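Local coordinates for isatin hydrolase (PDB 5NMP), which hydrolyses isatin to isatinate by opening its lactam ring, using a bound manganese ion, at residues L28-S33 against C229-D234; T79-P84 against N96-I101; N105-A110 against G240-A245; V111-S116 against V129-A134; A146-R151 against R189-F194. All blocks are in the same frame, centred on the assembly; numbering follows the deposited sequence.

Interaction 1. Residues L28-S33 against C229-D234; sequences LTQTLS and CLKNLD
Leu28 and Gln30 meet Leu230 and Lys231 where two loops of the putative cyclase fold run against each other, one following strand 24-27 and the other strand 225-228. Leu28 lies along the backbone of the second loop: its CD2 sits 3.3 Å from Lys231 O, and its CD1 touches Leu233 CD2 at 4.3 Å. Leu28 CB also meets Leu230 CD2 at 4.2 Å. Leu230 and Leu233 in turn rest on Leu149 of strand 147-151, which places this apolar patch in the interior. Gln30 and Lys231 run across one another at a slant, the amide end of the glutamine lying against Lys231 CD. The lysine CG stands between its backbone N and carbonyl carbon (chi1 61°), which carries Lys231 CD to 3.3 Å from Thr29 O. The direct backbone bond runs from Lys231 N to Leu28 O at 3.0 Å. Thr79 OG1 links the loops further, hydrogen-bonding with both Gln30 N and Cys229 O. Through its bend at chi2 (-88°), Gln30 brings NE2 within 3.1 Å of a water, and that water donates to Leu230 O at 2.8 Å.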
# COMPACT_ATOMS: atom_id res chain seq x y z
N LEU A 28 3.80 -10.75 0.84
CA LEU A 28 5.15 -10.83 0.27
C LEU A 28 6.07 -9.76 0.84
O LEU A 28 7.14 -9.50 0.30
CB LEU A 28 5.09 -10.70 -1.25
CG LEU A 28 4.12 -11.62 -1.98
CD1 LEU A 28 4.26 -11.46 -3.49
CD2 LEU A 28 4.35 -13.07 -1.57
N THR A 29 5.65 -9.15 1.94
CA THR A 29 6.34 -7.98 2.48
C THR A 29 7.18 -8.30 3.72
O THR A 29 6.74 -9.04 4.60
CB THR A 29 5.32 -6.87 2.82
OG1 THR A 29 4.45 -6.67 1.71
CG2 THR A 29 6.03 -5.57 3.15
N GLN A 30 8.39 -7.75 3.76
CA GLN A 30 9.23 -7.83 4.95
C GLN A 30 8.76 -6.82 5.99
O GLN A 30 8.08 -5.85 5.66
CB GLN A 30 10.70 -7.57 4.59
CG GLN A 30 11.34 -8.62 3.69
CD GLN A 30 11.96 -9.77 4.48
OE1 GLN A 30 11.61 -10.00 5.63
NE2 GLN A 30 12.89 -10.48 3.85
N THR A 31 9.14 -7.02 7.25
CA THR A 31 8.74 -6.12 8.32
C THR A 31 9.67 -4.91 8.45
O THR A 31 10.88 -5.07 8.64
CB THR A 31 8.68 -6.85 9.67
OG1 THR A 31 7.58 -7.78 9.66
CG2 THR A 31 8.47 -5.86 10.81
N LEU A 32 9.09 -3.72 8.35
CA LEU A 32 9.83 -2.47 8.56
C LEU A 32 10.24 -2.30 10.02
O LEU A 32 9.39 -2.10 10.89
CB LEU A 32 8.99 -1.27 8.12
CG LEU A 32 8.78 -1.07 6.62
CD1 LEU A 32 7.62 -0.11 6.39
CD2 LEU A 32 10.05 -0.53 5.98
N SER A 33 11.54 -2.36 10.28
CA SER A 33 12.08 -2.26 11.63
C SER A 33 13.48 -1.65 11.58
O SER A 33 14.13 -1.70 10.53
CB SER A 33 12.10 -3.65 12.29
OG SER A 33 13.32 -3.89 12.96
N CYS A 229 13.16 -6.67 -2.06
CA CYS A 229 13.00 -7.22 -0.71
C CYS A 229 11.68 -7.94 -0.52
O CYS A 229 11.00 -7.77 0.49
CB CYS A 229 13.15 -6.12 0.34
SG CYS A 229 14.81 -5.41 0.42
N LEU A 230 11.32 -8.77 -1.50
CA LEU A 230 10.13 -9.59 -1.40
C LEU A 230 10.42 -10.86 -0.62
O LEU A 230 11.56 -11.33 -0.57
CB LEU A 230 9.60 -9.95 -2.80
CG LEU A 230 9.10 -8.81 -3.69
CD1 LEU A 230 8.75 -9.35 -5.06
CD2 LEU A 230 7.90 -8.12 -3.07
N LYS A 231 9.38 -11.43 -0.00
CA LYS A 231 9.51 -12.70 0.69
C LYS A 231 8.31 -13.59 0.39
O LYS A 231 7.35 -13.15 -0.24
CB LYS A 231 9.66 -12.49 2.20
CG LYS A 231 8.47 -11.79 2.83
CD LYS A 231 8.63 -11.69 4.34
CE LYS A 231 8.54 -13.05 5.00
NZ LYS A 231 8.57 -12.94 6.48
N ASN A 232 8.39 -14.84 0.85
CA ASN A 232 7.33 -15.83 0.67
C ASN A 232 7.01 -16.15 -0.78
O ASN A 232 5.89 -16.55 -1.10
CB ASN A 232 6.04 -15.38 1.36
CG ASN A 232 6.12 -15.48 2.87
OD1 ASN A 232 6.87 -16.29 3.42
ND2 ASN A 232 5.33 -14.66 3.56
N LEU A 233 8.00 -16.00 -1.67
CA LEU A 233 7.80 -16.34 -3.07
C LEU A 233 7.63 -17.84 -3.24
O LEU A 233 7.04 -18.31 -4.21
CB LEU A 233 8.98 -15.84 -3.92
CG LEU A 233 9.08 -14.32 -4.08
CD1 LEU A 233 10.19 -13.96 -5.06
CD2 LEU A 233 7.75 -13.73 -4.51
N ASP A 234 8.12 -18.60 -2.26
CA ASP A 234 8.00 -20.05 -2.26
C ASP A 234 6.56 -20.52 -2.07
O ASP A 234 6.25 -21.69 -2.26
CB ASP A 234 8.88 -20.65 -1.16
CG ASP A 234 8.53 -20.11 0.22
OD1 ASP A 234 7.76 -20.78 0.94
OD2 ASP A 234 9.02 -19.02 0.58
O HOH W 1 13.62 -10.14 0.88

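Interaction 2. Residues T79-P84 against N96-I101; sequences THFDAP and NSVDTI. With MN (manganese (II) ion), chain K.
Phe81 holds CG anti to its backbone N (chi1 176°), and Ile101 runs extended to its end (chi2 171°); the two side chains come from opposite directions, and the second torsion carries CD1 out to the ring. Ile101 CD1 lies near the plane of the ring, at its edge, 3.8 Å from Phe81 CE2. Val98 slides past the phenylalanine, its CG1 4.0 Å from Phe81 CD2 in an oblique approach. Ala83 CB touches both aliphatic chains and lies 3.9 Å from Ile101 CD1. Farther along, Pro84 sets the CD edge of its ring against the backbone of Asn96, with Pro84 CD 3.3 Å from Asn96 O; no hydrogen bond joins the two segments. The turn 96-101 is braced internally: Ser97 O accepts from the backbone N of both Thr100 and Ile101, and Ser97 OG donates to Asp99 OD1 at 2.6 Å. Phe81 points toward this turn, whereas its neighbours in strand 80-82 hold the manganese ion, through His80 NE2 at 2.2 Å and Asp82 OD1 at 2.2 Å. His76 is a further ligand, and a hydrogen bond between His80 ND1 and Gly78 O fixes the rotation of the His80 ring. The apolar contact thus backs the metal-binding strand, whose sequence belongs to the HxGTHxDxPxH signature of the cyclase family.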
# COMPACT_ATOMS: atom_id res chain seq x y z
N THR A 79 10.88 -3.66 1.77
CA THR A 79 10.05 -4.05 0.64
C THR A 79 9.51 -2.79 -0.03
O THR A 79 8.61 -2.14 0.50
CB THR A 79 8.87 -4.93 1.08
OG1 THR A 79 9.36 -6.05 1.82
CG2 THR A 79 8.10 -5.43 -0.13
N HIS A 80 10.07 -2.44 -1.19
CA HIS A 80 9.66 -1.21 -1.85
C HIS A 80 9.51 -1.32 -3.36
O HIS A 80 9.83 -2.35 -3.96
CB HIS A 80 10.63 -0.08 -1.51
CG HIS A 80 11.98 -0.22 -2.15
ND1 HIS A 80 13.06 -0.78 -1.50
CD2 HIS A 80 12.42 0.14 -3.37
CE1 HIS A 80 14.11 -0.75 -2.29
NE2 HIS A 80 13.75 -0.20 -3.44
N PHE A 81 9.03 -0.23 -3.95
CA PHE A 81 8.64 -0.15 -5.35
C PHE A 81 9.55 0.85 -6.07
O PHE A 81 9.80 1.94 -5.56
CB PHE A 81 7.17 0.28 -5.44
CG PHE A 81 6.65 0.50 -6.84
CD1 PHE A 81 5.96 -0.50 -7.51
CD2 PHE A 81 6.82 1.72 -7.47
CE1 PHE A 81 5.46 -0.29 -8.78
CE2 PHE A 81 6.33 1.94 -8.75
CZ PHE A 81 5.65 0.93 -9.41
N ASP A 82 10.06 0.47 -7.24
CA ASP A 82 10.89 1.38 -8.04
C ASP A 82 10.11 1.98 -9.20
O ASP A 82 9.66 1.26 -10.09
CB ASP A 82 12.13 0.66 -8.58
CG ASP A 82 13.14 0.31 -7.49
OD1 ASP A 82 13.37 1.13 -6.58
OD2 ASP A 82 13.72 -0.80 -7.56
N ALA A 83 9.94 3.30 -9.19
CA ALA A 83 9.28 4.00 -10.29
C ALA A 83 10.31 4.39 -11.36
O ALA A 83 11.49 4.53 -11.05
CB ALA A 83 8.54 5.24 -9.77
N PRO A 84 9.88 4.55 -12.62
CA PRO A 84 10.82 4.86 -13.70
C PRO A 84 11.64 6.14 -13.48
O PRO A 84 12.76 6.24 -13.98
CB PRO A 84 9.91 5.02 -14.92
CG PRO A 84 8.73 4.17 -14.61
CD PRO A 84 8.51 4.32 -13.13
N ASN A 96 5.74 8.87 -14.41
CA ASN A 96 6.93 8.12 -14.05
C ASN A 96 7.24 8.12 -12.55
O ASN A 96 8.18 7.48 -12.11
CB ASN A 96 8.14 8.66 -14.81
CG ASN A 96 8.48 10.09 -14.42
OD1 ASN A 96 7.64 10.82 -13.90
ND2 ASN A 96 9.71 10.49 -14.68
N SER A 97 6.45 8.87 -11.78
CA SER A 97 6.62 8.91 -10.33
C SER A 97 5.43 8.25 -9.64
O SER A 97 4.36 8.10 -10.24
CB SER A 97 6.80 10.35 -9.85
OG SER A 97 5.73 11.17 -10.28
N VAL A 98 5.60 7.87 -8.38
CA VAL A 98 4.60 7.07 -7.67
C VAL A 98 3.27 7.81 -7.47
O VAL A 98 2.25 7.19 -7.16
CB VAL A 98 5.12 6.59 -6.30
CG1 VAL A 98 6.15 5.49 -6.47
CG2 VAL A 98 5.68 7.75 -5.49
N ASP A 99 3.28 9.12 -7.64
CA ASP A 99 2.06 9.91 -7.52
C ASP A 99 1.39 10.16 -8.87
O ASP A 99 0.25 10.62 -8.92
CB ASP A 99 2.35 11.24 -6.83
CG ASP A 99 3.35 12.09 -7.59
OD1 ASP A 99 4.28 11.50 -8.20
OD2 ASP A 99 3.22 13.33 -7.59
N THR A 100 2.08 9.84 -9.96
CA THR A 100 1.54 10.11 -11.30
C THR A 100 1.39 8.87 -12.18
O THR A 100 0.74 8.94 -13.22
CB THR A 100 2.41 11.14 -12.06
OG1 THR A 100 3.72 10.61 -12.28
CG2 THR A 100 2.51 12.44 -11.28
N ILE A 101 1.98 7.75 -11.77
CA ILE A 101 1.80 6.49 -12.49
C ILE A 101 0.32 6.12 -12.51
O ILE A 101 -0.36 6.21 -11.49
CB ILE A 101 2.59 5.33 -11.85
CG1 ILE A 101 4.09 5.56 -11.96
CG2 ILE A 101 2.24 4.00 -12.50
CD1 ILE A 101 4.91 4.57 -11.17
MN MN K . 14.86 0.77 -5.06

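Interaction 3. Residues N105-A110 against G240-A245; sequences NFVAPA and GAFILA
An antiparallel pair of strands in the central mixed sheet joins Val107-Ala110 to Gly240-Leu244, their short axes running at 149° to each other. Ala108 and Ile243 form a hydrogen-bonded pair: Ile243 N donates to Ala108 O at 2.7 Å, and Ala108 N returns a longer bond to Ile243 O at 3.3 Å. Ala245 N extends the pairing to Phe106 O, 2.9 Å away, just before strand 107-114 begins. Pro109, which has no N-H to give, falls in a non-hydrogen-bonded pair with Phe242, and their side chains lie side by side. Phe242 holds CG beside its carbonyl carbon (chi1 -163°), which lays one ring face over Ala108 N and brings CE2 to 3.7 Å from Val107 CB. On the sheet face shared by Val107, Pro109, Phe242 and Leu244, Val107 CG1 meets Leu244 CD2 at 3.8 Å. The other sheet face carries Ala110 CB, 3.5 Å from Ile243 CG1. Farther along, Ala110 N hydrogen-bonds directly to Ala241 O, and a water joins the other two groups, donating to Ala110 O at 2.9 Å and accepting from Ala241 N at 3.0 Å. In the sheet, strand 261-264 flanks 239-244 and strand 147-151 flanks 107-114. Trp147 packs on the face of Ala108, Ala110 and Ile243, while Leu18 of the second subunit packs on Val107 and Phe242, and Val107 of that subunit on Leu244.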
# COMPACT_ATOMS: atom_id res chain seq x y z
N ASN A 105 -1.67 0.27 -13.10
CA ASN A 105 -0.41 -0.48 -13.06
C ASN A 105 -0.06 -1.01 -11.68
O ASN A 105 0.97 -1.67 -11.51
CB ASN A 105 0.74 0.40 -13.56
CG ASN A 105 0.53 0.89 -14.97
OD1 ASN A 105 0.56 0.11 -15.92
ND2 ASN A 105 0.32 2.19 -15.12
N PHE A 106 -0.90 -0.72 -10.70
CA PHE A 106 -0.65 -1.16 -9.33
C PHE A 106 -1.21 -2.56 -9.09
O PHE A 106 -1.06 -3.14 -8.01
CB PHE A 106 -1.25 -0.17 -8.33
CG PHE A 106 -0.68 1.22 -8.44
CD1 PHE A 106 0.59 1.43 -8.94
CD2 PHE A 106 -1.42 2.32 -8.03
CE1 PHE A 106 1.11 2.71 -9.04
CE2 PHE A 106 -0.91 3.60 -8.13
CZ PHE A 106 0.36 3.79 -8.63
N VAL A 107 -1.87 -3.10 -10.12
CA VAL A 107 -2.40 -4.46 -10.08
C VAL A 107 -2.02 -5.19 -11.37
O VAL A 107 -2.19 -4.66 -12.46
CB VAL A 107 -3.93 -4.47 -9.89
CG1 VAL A 107 -4.30 -4.04 -8.47
CG2 VAL A 107 -4.62 -3.56 -10.90
N ALA A 108 -1.49 -6.41 -11.23
CA ALA A 108 -0.99 -7.16 -12.38
C ALA A 108 -0.72 -8.63 -12.04
O ALA A 108 -0.42 -8.96 -10.89
CB ALA A 108 0.28 -6.51 -12.92
N PRO A 109 -0.84 -9.50 -13.05
CA PRO A 109 -0.47 -10.92 -12.91
C PRO A 109 1.03 -11.09 -12.70
O PRO A 109 1.79 -10.16 -12.98
CB PRO A 109 -0.91 -11.54 -14.24
CG PRO A 109 -1.88 -10.58 -14.82
CD PRO A 109 -1.43 -9.23 -14.37
N ALA A 110 1.45 -12.26 -12.23
CA ALA A 110 2.87 -12.51 -12.03
C ALA A 110 3.27 -13.94 -12.37
O ALA A 110 2.47 -14.87 -12.24
CB ALA A 110 3.26 -12.21 -10.60
N GLY A 240 -0.23 -17.64 -12.45
CA GLY A 240 -1.62 -17.54 -12.05
C GLY A 240 -1.85 -16.61 -10.88
O GLY A 240 -2.99 -16.21 -10.62
N ALA A 241 -0.79 -16.26 -10.17
CA ALA A 241 -0.89 -15.35 -9.03
C ALA A 241 -1.16 -13.93 -9.50
O ALA A 241 -0.78 -13.54 -10.60
CB ALA A 241 0.37 -15.41 -8.19
N PHE A 242 -1.83 -13.16 -8.65
CA PHE A 242 -2.18 -11.78 -8.97
C PHE A 242 -1.62 -10.84 -7.90
O PHE A 242 -1.84 -11.05 -6.71
CB PHE A 242 -3.70 -11.63 -9.09
CG PHE A 242 -4.13 -10.39 -9.80
CD1 PHE A 242 -4.23 -10.37 -11.18
CD2 PHE A 242 -4.43 -9.23 -9.10
CE1 PHE A 242 -4.62 -9.23 -11.85
CE2 PHE A 242 -4.82 -8.08 -9.76
CZ PHE A 242 -4.92 -8.08 -11.13
N ILE A 243 -0.88 -9.82 -8.33
CA ILE A 243 -0.16 -8.98 -7.37
C ILE A 243 -0.83 -7.64 -7.10
O ILE A 243 -1.19 -6.91 -8.02
CB ILE A 243 1.27 -8.72 -7.85
CG1 ILE A 243 2.00 -10.04 -8.12
CG2 ILE A 243 2.03 -7.89 -6.82
CD1 ILE A 243 2.03 -10.97 -6.93
N LEU A 244 -1.00 -7.33 -5.82
CA LEU A 244 -1.42 -6.00 -5.39
C LEU A 244 -0.21 -5.23 -4.90
O LEU A 244 0.33 -5.52 -3.83
CB LEU A 244 -2.49 -6.09 -4.29
CG LEU A 244 -3.67 -7.04 -4.53
CD1 LEU A 244 -4.62 -7.01 -3.35
CD2 LEU A 244 -4.40 -6.70 -5.82
N ALA A 245 0.25 -4.26 -5.69
CA ALA A 245 1.43 -3.49 -5.33
C ALA A 245 1.22 -2.00 -5.59
O ALA A 245 1.61 -1.48 -6.63
CB ALA A 245 2.65 -3.99 -6.09
O HOH W 2 2.28 -2.79 -9.22
O HOH W 3 2.12 -16.91 -10.28

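Interaction 4. Residues V111-S116 against V129-A134; sequences VVIDAS and VDFLQA
Asp114 OD1 accepts two bonds from Ser116 in an Asx turn at the end of strand 107-114, and the backbone O of Asp114 meets Phe131 of helix 129-139. The serine OG donates to OD1 at 2.8 Å on the syn lone pair. Ser116 N reaches the same OD1 at 3.2 Å, but from above the carboxylate plane (53° out of it). Two donors from one residue thereby fix the carboxylate where the strand gives way to helix 116-119. The wider element is a beta-alpha-beta crossover, in which the chain leaves strand 107-114, passes through helix 129-139 and returns as the parallel neighbour 147-151. The short strand and helix segments approach to 10.2 Å between axes, at 119°, a gap filled by side chains without any hydrogen bond across it. With chi1 near trans (-171°), Phe131 sends its ring toward the strand, edge leading. Its plane runs close to two atoms of the strand: Ile113 CG2 is 3.7 Å from Phe131 CE1, and Asp114 O is 3.9 Å from Phe131 CZ. Trp125 makes an edge-to-face pair with the same ring, and Leu132 rests on Trp184 of helix 179-187. One helix residue on from Phe131, Leu132 CD2 lies 4.3 Å from Ile113 CG1.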
# COMPACT_ATOMS: atom_id res chain seq x y z
N VAL A 111 4.50 -14.09 -12.83
CA VAL A 111 5.12 -15.40 -12.96
C VAL A 111 6.27 -15.48 -11.97
O VAL A 111 6.89 -14.46 -11.65
CB VAL A 111 5.62 -15.68 -14.39
CG1 VAL A 111 4.46 -15.64 -15.37
CG2 VAL A 111 6.70 -14.69 -14.78
N VAL A 112 6.55 -16.68 -11.47
CA VAL A 112 7.61 -16.85 -10.49
C VAL A 112 8.71 -17.77 -11.02
O VAL A 112 8.45 -18.92 -11.35
CB VAL A 112 7.07 -17.41 -9.17
CG1 VAL A 112 8.19 -17.58 -8.16
CG2 VAL A 112 5.98 -16.50 -8.61
N ILE A 113 9.93 -17.24 -11.11
CA ILE A 113 11.07 -18.01 -11.58
C ILE A 113 11.92 -18.50 -10.41
O ILE A 113 12.56 -17.69 -9.74
CB ILE A 113 11.97 -17.17 -12.53
CG1 ILE A 113 11.12 -16.37 -13.52
CG2 ILE A 113 12.98 -18.06 -13.25
CD1 ILE A 113 10.26 -17.21 -14.42
N ASP A 114 11.91 -19.80 -10.17
CA ASP A 114 12.63 -20.37 -9.03
C ASP A 114 14.07 -20.73 -9.36
O ASP A 114 14.33 -21.66 -10.13
CB ASP A 114 11.91 -21.60 -8.49
CG ASP A 114 12.61 -22.21 -7.28
OD1 ASP A 114 13.23 -21.45 -6.51
OD2 ASP A 114 12.54 -23.44 -7.10
N ALA A 115 15.01 -20.01 -8.76
CA ALA A 115 16.43 -20.27 -8.96
C ALA A 115 17.15 -20.44 -7.62
O ALA A 115 18.36 -20.23 -7.53
CB ALA A 115 17.07 -19.14 -9.75
N SER A 116 16.40 -20.81 -6.59
CA SER A 116 16.94 -20.92 -5.24
C SER A 116 18.06 -21.95 -5.12
O SER A 116 19.03 -21.74 -4.39
CB SER A 116 15.82 -21.24 -4.25
OG SER A 116 15.07 -22.36 -4.66
N VAL A 129 18.91 -15.92 -20.61
CA VAL A 129 17.83 -16.15 -21.56
C VAL A 129 17.57 -17.64 -21.70
O VAL A 129 16.41 -18.08 -21.75
CB VAL A 129 18.16 -15.54 -22.94
CG1 VAL A 129 17.06 -15.87 -23.95
CG2 VAL A 129 18.34 -14.04 -22.82
N ASP A 130 18.64 -18.43 -21.76
CA ASP A 130 18.53 -19.88 -21.86
C ASP A 130 17.71 -20.45 -20.70
O ASP A 130 16.85 -21.30 -20.91
CB ASP A 130 19.92 -20.52 -21.89
CG ASP A 130 20.71 -20.13 -23.11
OD1 ASP A 130 20.51 -19.00 -23.62
OD2 ASP A 130 21.54 -20.94 -23.58
N PHE A 131 17.98 -19.97 -19.49
CA PHE A 131 17.27 -20.43 -18.31
C PHE A 131 15.79 -20.03 -18.38
O PHE A 131 14.92 -20.81 -17.99
CB PHE A 131 17.91 -19.87 -17.04
CG PHE A 131 17.36 -20.47 -15.77
CD1 PHE A 131 16.28 -19.89 -15.12
CD2 PHE A 131 17.94 -21.60 -15.22
CE1 PHE A 131 15.78 -20.44 -13.95
CE2 PHE A 131 17.45 -22.15 -14.04
CZ PHE A 131 16.36 -21.57 -13.41
N LEU A 132 15.52 -18.82 -18.86
CA LEU A 132 14.15 -18.35 -18.99
C LEU A 132 13.37 -19.16 -20.03
O LEU A 132 12.21 -19.50 -19.82
CB LEU A 132 14.13 -16.86 -19.35
CG LEU A 132 14.53 -15.90 -18.23
CD1 LEU A 132 14.67 -14.48 -18.77
CD2 LEU A 132 13.52 -15.94 -17.08
N GLN A 133 14.02 -19.47 -21.16
CA GLN A 133 13.37 -20.23 -22.22
C GLN A 133 13.11 -21.68 -21.82
O GLN A 133 12.17 -22.31 -22.30
CB GLN A 133 14.21 -20.19 -23.50
CG GLN A 133 14.18 -18.85 -24.21
CD GLN A 133 15.04 -18.82 -25.46
OE1 GLN A 133 16.05 -19.52 -25.54
NE2 GLN A 133 14.64 -18.02 -26.44
N ALA A 134 13.95 -22.21 -20.93
CA ALA A 134 13.74 -23.55 -20.41
C ALA A 134 12.56 -23.57 -19.44
O ALA A 134 11.82 -24.55 -19.37
CB ALA A 134 15.00 -24.05 -19.71

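Interaction 5. Residues A146-R151 against R189-F194; sequences AWVLFR and RNVHGF
His192 N donates to Ala146 O at 2.8 Å, and Val148 N donates to Gly193 O at 3.1 Å. These bonds set the two segments side by side, and Val148 forms a parallel bridge with Phe194. Outward from the backbone, Trp147 and His192 make a T-shaped pair: the imidazole edge faces the indole, with planes at 83° and the centroids of the five-membered indole ring and the histidine ring 4.9 Å apart. His192 CD2 does the touching, 3.5 Å from Trp147 NE1, over one face near the rim. A hydrogen bond between His192 NE2, the ring atom next to CD2, and Asn105 O helps fix the imidazole's rotation. Gly193, having no side chain, lets the indole lie against its backbone, Trp147 CE3 coming to 3.5 Å from Gly193 C. Val148 uses both its branches: CG2 meets Val191 CG1 at 3.6 Å, and CG1 meets Phe194 CE2 at 3.8 Å. Phe194 runs alongside Phe150, pointing the same way, with Phe194 CZ 3.8 Å from Phe150 CB. In the sheet, strand 107-114 borders 147-151 and strand 225-228 borders 193-195. Leu185 of helix 179-187, on the crossover between the two parallel strands, packs on Val191 and Phe194, while Tyr225 and Leu227 of strand 225-228 touch Trp147.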
# COMPACT_ATOMS: atom_id res chain seq x y z
N ALA A 146 2.90 -8.85 -17.24
CA ALA A 146 3.02 -9.58 -15.98
C ALA A 146 4.33 -9.25 -15.26
O ALA A 146 5.34 -8.96 -15.90
CB ALA A 146 2.92 -11.07 -16.23
N TRP A 147 4.29 -9.29 -13.94
CA TRP A 147 5.52 -9.24 -13.14
C TRP A 147 6.35 -10.49 -13.38
O TRP A 147 5.81 -11.58 -13.53
CB TRP A 147 5.22 -9.11 -11.65
CG TRP A 147 4.76 -7.77 -11.18
CD1 TRP A 147 3.48 -7.40 -10.92
CD2 TRP A 147 5.58 -6.63 -10.90
NE1 TRP A 147 3.44 -6.09 -10.50
CE2 TRP A 147 4.72 -5.60 -10.48
CE3 TRP A 147 6.95 -6.38 -10.97
CZ2 TRP A 147 5.19 -4.33 -10.13
CZ3 TRP A 147 7.42 -5.13 -10.63
CH2 TRP A 147 6.54 -4.12 -10.21
N VAL A 148 7.66 -10.32 -13.39
CA VAL A 148 8.57 -11.46 -13.33
C VAL A 148 9.22 -11.48 -11.96
O VAL A 148 10.11 -10.68 -11.67
CB VAL A 148 9.64 -11.40 -14.43
CG1 VAL A 148 10.60 -12.58 -14.30
CG2 VAL A 148 8.98 -11.40 -15.80
N LEU A 149 8.77 -12.40 -11.10
CA LEU A 149 9.29 -12.49 -9.75
C LEU A 149 10.44 -13.50 -9.67
O LEU A 149 10.25 -14.70 -9.88
CB LEU A 149 8.18 -12.86 -8.76
CG LEU A 149 7.00 -11.88 -8.75
CD1 LEU A 149 6.00 -12.23 -7.66
CD2 LEU A 149 7.48 -10.44 -8.58
N PHE A 150 11.63 -12.99 -9.36
CA PHE A 150 12.85 -13.78 -9.30
C PHE A 150 13.03 -14.39 -7.91
O PHE A 150 13.54 -13.72 -7.00
CB PHE A 150 14.05 -12.90 -9.67
CG PHE A 150 15.34 -13.65 -9.86
CD1 PHE A 150 15.34 -15.00 -10.17
CD2 PHE A 150 16.55 -12.99 -9.74
CE1 PHE A 150 16.54 -15.68 -10.35
CE2 PHE A 150 17.75 -13.66 -9.92
CZ PHE A 150 17.74 -15.01 -10.23
N ARG A 151 12.62 -15.64 -7.73
CA ARG A 151 12.76 -16.31 -6.44
C ARG A 151 14.17 -16.87 -6.24
O ARG A 151 14.66 -17.66 -7.04
CB ARG A 151 11.75 -17.45 -6.31
CG ARG A 151 11.93 -18.21 -5.01
CD ARG A 151 11.14 -19.49 -4.96
NE ARG A 151 11.51 -20.27 -3.78
CZ ARG A 151 11.24 -21.56 -3.61
NH1 ARG A 151 10.59 -22.23 -4.56
NH2 ARG A 151 11.63 -22.18 -2.51
N ARG A 189 8.88 -10.27 -24.58
CA ARG A 189 7.81 -10.73 -23.70
C ARG A 189 6.97 -9.60 -23.12
O ARG A 189 5.88 -9.85 -22.59
CB ARG A 189 8.40 -11.58 -22.57
CG ARG A 189 8.92 -12.93 -23.03
CD ARG A 189 7.82 -13.74 -23.67
NE ARG A 189 8.27 -15.07 -24.08
CZ ARG A 189 8.66 -15.38 -25.31
NH1 ARG A 189 8.66 -14.46 -26.27
NH2 ARG A 189 9.06 -16.61 -25.59
N ASN A 190 7.46 -8.37 -23.22
CA ASN A 190 6.71 -7.18 -22.83
C ASN A 190 6.21 -7.26 -21.39
O ASN A 190 5.03 -7.03 -21.10
CB ASN A 190 5.53 -6.98 -23.79
CG ASN A 190 4.95 -5.58 -23.73
OD1 ASN A 190 5.56 -4.66 -23.18
ND2 ASN A 190 3.76 -5.41 -24.30
N VAL A 191 7.12 -7.60 -20.48
CA VAL A 191 6.77 -7.78 -19.08
C VAL A 191 6.43 -6.45 -18.41
O VAL A 191 6.79 -5.38 -18.90
CB VAL A 191 7.91 -8.47 -18.31
CG1 VAL A 191 8.24 -9.81 -18.94
CG2 VAL A 191 9.14 -7.58 -18.27
N HIS A 192 5.74 -6.55 -17.28
CA HIS A 192 5.31 -5.39 -16.51
C HIS A 192 6.45 -4.82 -15.69
O HIS A 192 6.61 -3.60 -15.56
CB HIS A 192 4.14 -5.77 -15.61
CG HIS A 192 3.53 -4.63 -14.86
ND1 HIS A 192 2.87 -3.60 -15.48
CD2 HIS A 192 3.46 -4.37 -13.53
CE1 HIS A 192 2.42 -2.75 -14.58
NE2 HIS A 192 2.77 -3.19 -13.38
N GLY A 193 7.26 -5.72 -15.13
CA GLY A 193 8.31 -5.32 -14.22
C GLY A 193 9.14 -6.49 -13.73
O GLY A 193 8.91 -7.63 -14.12
N PHE A 194 10.09 -6.20 -12.85
CA PHE A 194 10.98 -7.22 -12.31
C PHE A 194 11.00 -7.15 -10.77
O PHE A 194 11.19 -6.08 -10.20
CB PHE A 194 12.40 -7.04 -12.88
CG PHE A 194 13.26 -8.26 -12.77
CD1 PHE A 194 14.41 -8.24 -11.99
CD2 PHE A 194 12.93 -9.43 -13.43
CE1 PHE A 194 15.21 -9.37 -11.89
CE2 PHE A 194 13.73 -10.56 -13.33
CZ PHE A 194 14.87 -10.53 -12.55

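Overall arrangement
Interactions 3, 4 and 5 share the middle of one sheet: strand 107-114 pairs antiparallel in interaction 3, meets a helix in interaction 4, and hydrogen-bonds to strand 147-151, which interaction 5 joins to 193-195. Backbone bonds dominate 3 and 5, whereas 4, farthest of the five from the chain centre, crosses without a hydrogen bond, mainly by apolar contact. Interactions 1 and 2 belong to the metal-bearing region and touch through Thr79; the first mixes a backbone bond with a water bridge, the second is apolar beside the manganese ligands. All five are largely buried, but 1, 2 and 3 also reach the second subunit, while 4 and 5 do not.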